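Local coordinates for protein ethylbenzene dehydrogenase alpha-subunit (PDB 2IVF) that forms the molybdenum-carrying alpha subunit of a dehydrogenase of the molybdopterin oxidoreductase family, binding two pterin guanine dinucleotides and an iron-sulfur cluster, at residues V278-I281 with F285-T288; A292-P297 with R429-K434. All coordinates share one frame; numbering follows the deposited sequence.

Interaction 1: V278-I281 with F285-T288; sequences VVVI and FNPT. With MGD (2-amino-5,6-dimercapto-7-methyl-3,7,8a,9-tetrahydro-8-oxa-1,3,9,10-tetraaza-anthracen-4-one guanosine dinucleotide), chain M.
Val280 and Asn286 meet where a parallel strand gives way to a loop that holds a dinucleotide, a common way for a Rossmann-like sheet to build a ligand site at the C-terminal ends of its strands. The valine sends its two methyls to different partners. The Val280 and Asn286 side chains cross obliquely, and the CG1 methyl, anti to the backbone N (chi1 169°), ends 3.6 Å from OD1 of Asn286, while CG2 rests at 4.2 Å from CG2 of Thr288. No hydrogen bond joins the two segments, so the direct contact is van der Waals packing of a valine against one amide and one threonine.

The amide itself is gripped at both ends. OD1 of Asn286 accepts the backbone N of Thr288 at 3.0 Å, closing an Asx turn; the donor stands 51° out of the carbonyl plane. At the other end ND2 of Asn286 donates to the ribose O3' of MGD, also at 3.0 Å, and a weak bond to the carbonyl of Ser255 adds a second acceptor. These bonds restrain rotation of the amide. With CG between the backbone N and the carbonyl carbon (chi1 90°), it can reach both threonine and ribose. Ile281 contributes through its backbone: its O takes a hydrogen bond from N2 of the guanine at 2.8 Å, with the CG2 methyl of Ile281 packed 3.5 Å from that same N2. Strand end and loop thus hold base and sugar of one nucleotide.

Thr288 turns its hydroxyl to Asn256 and Ser258, and its side chain packs on Tyr265 and Leu268 of helix 265-274. Strand 277-281 runs between strands 249-253 and 294-296, hydrogen-bonded through its backbone to both, and the loop holding 285-288 leads from it to strand 294-296.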
ATOM      1  N   VAL A 278      23.160  -0.280   0.963  1.00 24.49           N
ATOM      2  CA  VAL A 278      21.830  -0.725   1.403  1.00 23.03           C
ATOM      3  C   VAL A 278      21.721  -2.215   1.258  1.00 22.64           C
ATOM      4  O   VAL A 278      21.910  -2.781   0.170  1.00 21.33           O
ATOM      5  CB  VAL A 278      20.712  -0.011   0.623  1.00 23.03           C
ATOM      6  CG1 VAL A 278      19.336  -0.607   0.967  1.00 22.96           C
ATOM      7  CG2 VAL A 278      20.802   1.568   0.856  1.00 22.57           C
ATOM      8  N   VAL A 279      21.384  -2.831   2.376  1.00 21.14           N
ATOM      9  CA  VAL A 279      21.259  -4.247   2.491  1.00 22.69           C
ATOM     10  C   VAL A 279      19.828  -4.615   2.903  1.00 23.79           C
ATOM     11  O   VAL A 279      19.290  -4.066   3.869  1.00 26.61           O
ATOM     12  CB  VAL A 279      22.197  -4.819   3.515  1.00 20.41           C
ATOM     13  CG1 VAL A 279      22.049  -6.356   3.523  1.00 20.70           C
ATOM     14  CG2 VAL A 279      23.650  -4.289   3.228  1.00 20.43           C
ATOM     15  N   VAL A 280      19.221  -5.542   2.168  1.00 24.42           N
ATOM     16  CA  VAL A 280      17.898  -6.069   2.533  1.00 23.80           C
ATOM     17  C   VAL A 280      18.126  -7.475   2.968  1.00 23.55           C
ATOM     18  O   VAL A 280      18.636  -8.277   2.185  1.00 23.52           O
ATOM     19  CB  VAL A 280      16.864  -5.993   1.367  1.00 24.28           C
ATOM     20  CG1 VAL A 280      15.604  -6.774   1.669  1.00 22.84           C
ATOM     21  CG2 VAL A 280      16.507  -4.509   1.032  1.00 21.89           C
ATOM     22  N   ILE A 281      17.817  -7.747   4.238  1.00 23.07           N
ATOM     23  CA  ILE A 281      17.868  -9.099   4.778  1.00 23.81           C
ATOM     24  C   ILE A 281      16.423  -9.605   4.746  1.00 24.32           C
ATOM     25  O   ILE A 281      15.548  -9.114   5.482  1.00 25.13           O
ATOM     26  CB  ILE A 281      18.418  -9.155   6.215  1.00 22.93           C
ATOM     27  CG1 ILE A 281      19.757  -8.458   6.312  1.00 23.13           C
ATOM     28  CG2 ILE A 281      18.515 -10.630   6.672  1.00 23.07           C
ATOM     29  CD1 ILE A 281      20.283  -8.349   7.747  1.00 24.20           C
ATOM     30  N   PHE A 285      13.666 -12.160  -2.319  1.00 23.79           N
ATOM     31  CA  PHE A 285      14.195 -10.919  -2.917  1.00 23.17           C
ATOM     32  C   PHE A 285      13.018  -9.974  -2.943  1.00 24.05           C
ATOM     33  O   PHE A 285      12.331  -9.872  -3.938  1.00 23.70           O
ATOM     34  CB  PHE A 285      14.712 -11.221  -4.330  1.00 23.30           C
ATOM     35  CG  PHE A 285      15.478 -10.101  -4.990  1.00 22.80           C
ATOM     36  CD1 PHE A 285      16.667  -9.624  -4.444  1.00 22.31           C
ATOM     37  CD2 PHE A 285      15.043  -9.579  -6.186  1.00 22.26           C
ATOM     38  CE1 PHE A 285      17.387  -8.619  -5.089  1.00 23.42           C
ATOM     39  CE2 PHE A 285      15.777  -8.583  -6.832  1.00 23.05           C
ATOM     40  CZ  PHE A 285      16.934  -8.122  -6.293  1.00 22.70           C
ATOM     41  N   ASN A 286      12.783  -9.280  -1.822  1.00 23.68           N
ATOM     42  CA  ASN A 286      11.487  -8.675  -1.538  1.00 24.20           C
ATOM     43  C   ASN A 286      11.287  -7.322  -2.252  1.00 24.50           C
ATOM     44  O   ASN A 286      12.189  -6.850  -2.970  1.00 23.91           O
ATOM     45  CB  ASN A 286      11.257  -8.668   0.003  1.00 24.33           C
ATOM     46  CG  ASN A 286      11.770  -7.422   0.702  1.00 24.47           C
ATOM     47  OD1 ASN A 286      12.413  -6.573   0.104  1.00 23.92           O
ATOM     48  ND2 ASN A 286      11.500  -7.328   2.019  1.00 26.20           N
ATOM     49  N   PRO A 287      10.084  -6.784  -2.189  1.00 24.36           N
ATOM     50  CA  PRO A 287       9.750  -5.562  -2.939  1.00 24.20           C
ATOM     51  C   PRO A 287      10.589  -4.326  -2.651  1.00 23.87           C
ATOM     52  O   PRO A 287      10.503  -3.374  -3.415  1.00 25.24           O
ATOM     53  CB  PRO A 287       8.267  -5.333  -2.613  1.00 23.16           C
ATOM     54  CG  PRO A 287       7.758  -6.711  -2.363  1.00 24.56           C
ATOM     55  CD  PRO A 287       8.891  -7.355  -1.552  1.00 24.07           C
ATOM     56  N   THR A 288      11.402  -4.356  -1.591  1.00 23.24           N
ATOM     57  CA  THR A 288      12.268  -3.220  -1.224  1.00 22.78           C
ATOM     58  C   THR A 288      13.636  -3.331  -1.918  1.00 22.95           C
ATOM     59  O   THR A 288      14.436  -2.394  -1.919  1.00 24.36           O
ATOM     60  CB  THR A 288      12.330  -3.136   0.302  1.00 24.14           C
ATOM     61  OG1 THR A 288      10.985  -2.965   0.813  1.00 24.77           O
ATOM     62  CG2 THR A 288      13.169  -1.966   0.801  1.00 20.99           C
TER
HETATM   63  PB  MGD M1986       6.323  -6.586   7.290  1.00 13.50           P
HETATM   64  O1B MGD M1986       5.397  -6.035   6.263  1.00 13.53           O
HETATM   65  O2B MGD M1986       5.789  -7.722   8.085  1.00 16.27           O
HETATM   66  O3B MGD M1986       6.898  -5.546   8.327  1.00 15.54           O
HETATM   67  O3A MGD M1986       5.647  -3.342   8.066  1.00 13.42           O
HETATM   68  PA  MGD M1986       7.118  -3.939   8.229  1.00 14.85           P
HETATM   69  O1A MGD M1986       7.850  -3.521   7.029  1.00 13.45           O
HETATM   70  O2A MGD M1986       7.661  -3.579   9.526  1.00 13.70           O
HETATM   71  O5' MGD M1986       7.684  -7.075   6.587  1.00 15.42           O
HETATM   72  C5' MGD M1986       7.609  -7.974   5.470  1.00 10.50           C
HETATM   73  C4' MGD M1986       8.991  -8.549   5.170  1.00 12.02           C
HETATM   74  O4' MGD M1986       9.393  -9.419   6.218  1.00 14.93           O
HETATM   75  C3' MGD M1986       8.732  -9.481   4.009  1.00 12.42           C
HETATM   76  O3' MGD M1986       8.975  -8.740   2.819  1.00 13.73           O
HETATM   77  C2' MGD M1986       9.769 -10.591   4.228  1.00 15.07           C
HETATM   78  O2' MGD M1986      10.749 -10.555   3.174  1.00 17.21           O
HETATM   79  C1' MGD M1986      10.389 -10.243   5.592  1.00 14.09           C
HETATM   80  N9  MGD M1986      10.566 -11.489   6.375  1.00 13.82           N
HETATM   81  C8  MGD M1986       9.648 -12.416   6.688  1.00 15.66           C
HETATM   82  N7  MGD M1986      10.185 -13.375   7.451  1.00 15.10           N
HETATM   83  C5  MGD M1986      11.483 -13.024   7.635  1.00 16.12           C
HETATM   84  C6  MGD M1986      12.583 -13.571   8.281  1.00 15.83           C
HETATM   85  O6  MGD M1986      12.585 -14.647   8.892  1.00 15.84           O
HETATM   86  N1  MGD M1986      13.783 -12.857   8.229  1.00 16.39           N
HETATM   87  C2  MGD M1986      13.963 -11.643   7.548  1.00 15.83           C
HETATM   88  N2  MGD M1986      15.194 -11.025   7.541  1.00 13.58           N
HETATM   89  N3  MGD M1986      12.882 -11.122   6.951  1.00 13.40           N
HETATM   90  C4  MGD M1986      11.692 -11.796   6.968  1.00 14.16           C
HETATM   91  C10 MGD M1986       4.670  -3.564   9.016  1.00 14.53           C
HETATM   92  C11 MGD M1986       4.007  -2.247   9.335  1.00 13.30           C
HETATM   93  O11 MGD M1986       3.505  -1.739   8.168  1.00 13.50           O
HETATM   94  C12 MGD M1986       2.941  -2.314  10.438  1.00 15.42           C
HETATM   95  S12 MGD M1986       3.087  -3.411  11.805  1.00 15.44           S
HETATM   96  C13 MGD M1986       1.844  -1.493  10.366  1.00 14.58           C
HETATM   97  S13 MGD M1986       0.659  -1.551  11.625  1.00 14.84           S
HETATM   98  C14 MGD M1986       1.655  -0.575   9.208  1.00 16.59           C
HETATM   99  N15 MGD M1986       0.691  -1.246   8.289  1.00 14.50           N
HETATM  100  C16 MGD M1986       0.717  -1.011   6.901  1.00 14.22           C
HETATM  101  C17 MGD M1986      -0.238  -1.491   6.042  1.00 13.16           C
HETATM  102  O17 MGD M1986      -1.191  -2.197   6.453  1.00 15.69           O
HETATM  103  N18 MGD M1986      -0.103  -1.195   4.671  1.00 14.02           N
HETATM  104  C19 MGD M1986       0.915  -0.441   4.173  1.00 12.14           C
HETATM  105  N19 MGD M1986       0.950  -0.224   2.844  1.00 14.20           N
HETATM  106  N20 MGD M1986       1.849  -0.021   5.039  1.00 13.91           N
HETATM  107  C21 MGD M1986       1.752  -0.257   6.357  1.00 12.01           C
HETATM  108  N22 MGD M1986       2.731   0.205   7.231  1.00 14.92           N
HETATM  109  C23 MGD M1986       3.022  -0.432   8.482  1.00 14.40           C

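Interaction 2: A292-P297 with R429-K434; sequences ADLHVP and RELGRK
Apolar packing of a helix against the strand outermost in its sheet within this chain is the character of this contact, which sits in a four-stranded parallel alpha/beta sheet of the molybdopterin oxidoreductase fold. Helix 425-437 lies against one face of strand 294-296. The short axes approach to 11.8 Å and make an angle of 110° between their N-to-C directions, so the helix passes across the strand and is met by the side chains of Leu294 and Val296.

Leu431 is the helix residue that reaches both. Its branches divide the work: CD2 faces CD1 of Leu294 at 3.8 Å, tip to tip, whereas CD1 points at Val296. Leu294 and Val296, two apart on the strand, project from the same face, and the intervening His295 points away, giving its NE2 to the carbonyl of Ala282. With CG of Leu431 beside the backbone N (chi1 -69°) and CD1 anti to CA, the forked end presents one methyl to each strand side chain. Phe306 of helix 303-316 touches both Val296 and Leu431, and Leu427 adds to the apolar patch from the same helix 425-437.

Beside this apolar patch lies a charged group. Glu430 and Leu294 come from opposite directions, leaving OE2 of Glu430 4.1 Å from CD1 of Leu294; the same OE2 forms a salt bridge with NZ of Lys434 at 2.7 Å, met on the anti side and tilted 30° out of the carboxylate plane. That lysine has a second anionic partner in Glu277, and Glu430 a second cationic one in Arg279 of the beta subunit, so the charged border continues into the neighbouring chain. Packing is tightest at the second apolar pair, where CG2 of Val296 and CD1 of Leu431 are 3.4 Å apart.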
ATOM      1  N   ALA A 292      18.234  -1.763  -2.994  1.00 23.90           N
ATOM      2  CA  ALA A 292      19.295  -2.458  -2.282  1.00 23.93           C
ATOM      3  C   ALA A 292      20.517  -2.754  -3.142  1.00 24.09           C
ATOM      4  O   ALA A 292      20.411  -3.129  -4.319  1.00 24.49           O
ATOM      5  CB  ALA A 292      18.760  -3.751  -1.677  1.00 24.44           C
ATOM      6  N   ASP A 293      21.682  -2.595  -2.532  1.00 23.64           N
ATOM      7  CA  ASP A 293      22.943  -3.086  -3.085  1.00 22.69           C
ATOM      8  C   ASP A 293      23.109  -4.596  -2.918  1.00 22.83           C
ATOM      9  O   ASP A 293      23.756  -5.262  -3.728  1.00 21.92           O
ATOM     10  CB  ASP A 293      24.115  -2.347  -2.453  1.00 23.41           C
ATOM     11  CG  ASP A 293      24.088  -0.876  -2.747  1.00 24.48           C
ATOM     12  OD1 ASP A 293      24.116  -0.501  -3.947  1.00 26.81           O
ATOM     13  OD2 ASP A 293      24.011  -0.107  -1.779  1.00 23.53           O
ATOM     14  N   LEU A 294      22.540  -5.126  -1.846  1.00 21.13           N
ATOM     15  CA  LEU A 294      22.721  -6.486  -1.447  1.00 22.21           C
ATOM     16  C   LEU A 294      21.435  -7.001  -0.926  1.00 21.94           C
ATOM     17  O   LEU A 294      20.725  -6.317  -0.189  1.00 20.88           O
ATOM     18  CB  LEU A 294      23.737  -6.562  -0.292  1.00 21.77           C
ATOM     19  CG  LEU A 294      25.224  -6.355  -0.664  1.00 23.03           C
ATOM     20  CD1 LEU A 294      26.062  -6.255   0.605  1.00 22.62           C
ATOM     21  CD2 LEU A 294      25.677  -7.534  -1.494  1.00 24.76           C
ATOM     22  N   HIS A 295      21.149  -8.208  -1.321  1.00 21.99           N
ATOM     23  CA  HIS A 295      20.157  -9.044  -0.683  1.00 22.99           C
ATOM     24  C   HIS A 295      20.842 -10.135   0.102  1.00 22.83           C
ATOM     25  O   HIS A 295      21.652 -10.939  -0.447  1.00 23.48           O
ATOM     26  CB  HIS A 295      19.276  -9.666  -1.776  1.00 22.92           C
ATOM     27  CG  HIS A 295      18.278 -10.618  -1.256  1.00 22.83           C
ATOM     28  ND1 HIS A 295      17.948 -11.761  -1.941  1.00 24.29           N
ATOM     29  CD2 HIS A 295      17.589 -10.660  -0.080  1.00 23.69           C
ATOM     30  CE1 HIS A 295      17.045 -12.433  -1.244  1.00 25.70           C
ATOM     31  NE2 HIS A 295      16.791 -11.770  -0.127  1.00 25.23           N
ATOM     32  N   VAL A 296      20.468 -10.237   1.374  1.00 23.75           N
ATOM     33  CA  VAL A 296      20.955 -11.299   2.227  1.00 22.60           C
ATOM     34  C   VAL A 296      19.797 -12.299   2.348  1.00 23.89           C
ATOM     35  O   VAL A 296      18.812 -12.018   3.020  1.00 22.32           O
ATOM     36  CB  VAL A 296      21.409 -10.743   3.603  1.00 23.00           C
ATOM     37  CG1 VAL A 296      21.738 -11.888   4.579  1.00 19.88           C
ATOM     38  CG2 VAL A 296      22.606  -9.720   3.467  1.00 18.55           C
ATOM     39  N   PRO A 297      19.891 -13.451   1.635  1.00 24.73           N
ATOM     40  CA  PRO A 297      18.768 -14.344   1.446  1.00 24.40           C
ATOM     41  C   PRO A 297      18.645 -15.339   2.573  1.00 24.46           C
ATOM     42  O   PRO A 297      18.781 -16.569   2.415  1.00 24.38           O
ATOM     43  CB  PRO A 297      19.080 -15.004   0.109  1.00 25.32           C
ATOM     44  CG  PRO A 297      20.543 -15.074   0.081  1.00 25.86           C
ATOM     45  CD  PRO A 297      21.072 -13.899   0.862  1.00 25.49           C
ATOM     46  N   ARG A 429      31.171 -12.744   5.698  1.00 24.74           N
ATOM     47  CA  ARG A 429      32.473 -12.148   6.007  1.00 25.72           C
ATOM     48  C   ARG A 429      32.530 -10.692   5.560  1.00 24.72           C
ATOM     49  O   ARG A 429      32.993  -9.833   6.320  1.00 24.01           O
ATOM     50  CB  ARG A 429      33.613 -12.961   5.407  1.00 25.57           C
ATOM     51  CG  ARG A 429      34.933 -12.776   6.161  1.00 28.90           C
ATOM     52  CD  ARG A 429      35.920 -13.868   5.904  1.00 32.03           C
ATOM     53  NE  ARG A 429      35.786 -15.044   6.752  1.00 37.73           N
ATOM     54  CZ  ARG A 429      35.778 -16.303   6.302  1.00 41.26           C
ATOM     55  NH1 ARG A 429      35.839 -16.592   4.994  1.00 43.33           N
ATOM     56  NH2 ARG A 429      35.685 -17.293   7.177  1.00 43.41           N
ATOM     57  N   GLU A 430      32.039 -10.397   4.350  1.00 23.80           N
ATOM     58  CA  GLU A 430      31.998  -9.012   3.879  1.00 23.91           C
ATOM     59  C   GLU A 430      31.209  -8.073   4.791  1.00 22.54           C
ATOM     60  O   GLU A 430      31.671  -6.983   5.121  1.00 20.82           O
ATOM     61  CB  GLU A 430      31.384  -8.916   2.491  1.00 24.40           C
ATOM     62  CG  GLU A 430      31.389  -7.497   1.925  1.00 25.25           C
ATOM     63  CD  GLU A 430      30.800  -7.454   0.513  1.00 26.58           C
ATOM     64  OE1 GLU A 430      31.035  -8.428  -0.234  1.00 27.15           O
ATOM     65  OE2 GLU A 430      30.112  -6.468   0.215  1.00 29.65           O
ATOM     66  N   LEU A 431      30.007  -8.491   5.167  1.00 22.35           N
ATOM     67  CA  LEU A 431      29.179  -7.691   6.024  1.00 23.09           C
ATOM     68  C   LEU A 431      29.668  -7.625   7.474  1.00 23.66           C
ATOM     69  O   LEU A 431      29.466  -6.595   8.142  1.00 24.31           O
ATOM     70  CB  LEU A 431      27.715  -8.120   5.934  1.00 23.56           C
ATOM     71  CG  LEU A 431      27.066  -7.787   4.576  1.00 23.46           C
ATOM     72  CD1 LEU A 431      25.647  -8.439   4.371  1.00 26.58           C
ATOM     73  CD2 LEU A 431      27.004  -6.241   4.323  1.00 23.68           C
ATOM     74  N   GLY A 432      30.295  -8.693   7.963  1.00 24.25           N
ATOM     75  CA  GLY A 432      30.982  -8.654   9.264  1.00 23.69           C
ATOM     76  C   GLY A 432      31.966  -7.515   9.325  1.00 24.69           C
ATOM     77  O   GLY A 432      31.990  -6.719  10.279  1.00 24.15           O
ATOM     78  N   ARG A 433      32.784  -7.425   8.281  1.00 24.24           N
ATOM     79  CA  ARG A 433      33.836  -6.451   8.224  1.00 24.28           C
ATOM     80  C   ARG A 433      33.268  -5.053   8.051  1.00 23.90           C
ATOM     81  O   ARG A 433      33.786  -4.090   8.642  1.00 24.26           O
ATOM     82  CB  ARG A 433      34.836  -6.802   7.105  1.00 23.86           C
ATOM     83  CG  ARG A 433      35.556  -8.107   7.392  1.00 24.67           C
ATOM     84  CD  ARG A 433      36.334  -8.598   6.213  1.00 26.11           C
ATOM     85  NE  ARG A 433      37.221  -9.696   6.585  1.00 27.06           N
ATOM     86  CZ  ARG A 433      38.005 -10.335   5.725  1.00 29.40           C
ATOM     87  NH1 ARG A 433      37.974 -10.029   4.422  1.00 30.01           N
ATOM     88  NH2 ARG A 433      38.779 -11.320   6.167  1.00 29.06           N
ATOM     89  N   LYS A 434      32.196  -4.927   7.273  1.00 23.93           N
ATOM     90  CA  LYS A 434      31.619  -3.635   7.013  1.00 23.77           C
ATOM     91  C   LYS A 434      30.908  -3.066   8.206  1.00 23.96           C
ATOM     92  O   LYS A 434      31.011  -1.883   8.461  1.00 24.92           O
ATOM     93  CB  LYS A 434      30.669  -3.677   5.828  1.00 24.01           C
ATOM     94  CG  LYS A 434      31.425  -3.809   4.534  1.00 23.78           C
ATOM     95  CD  LYS A 434      30.567  -3.865   3.312  1.00 25.13           C
ATOM     96  CE  LYS A 434      31.415  -3.704   2.033  1.00 26.68           C
ATOM     97  NZ  LYS A 434      30.577  -3.884   0.832  1.00 24.84           N
TER

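Read from the N terminus, strand 277-281 comes first, and interaction 1 closes a short turn at its end, only three residues separating 278-281 from 285-288. The chain then enters strand 294-296, which pairs in parallel with strand 277-281; Val280 O with Val296 N, 2.8 Å apart, is one of the probable backbone bonds between them. Interaction 2 opens there and closes a far longer excursion at 429-434, just ahead of strand 440-444, the other outer strand of the sheet within this chain. The two loops are in series, neither nested nor crossed. Together they tie a ligand-binding loop, two neighbouring strands and a covering helix into one unit.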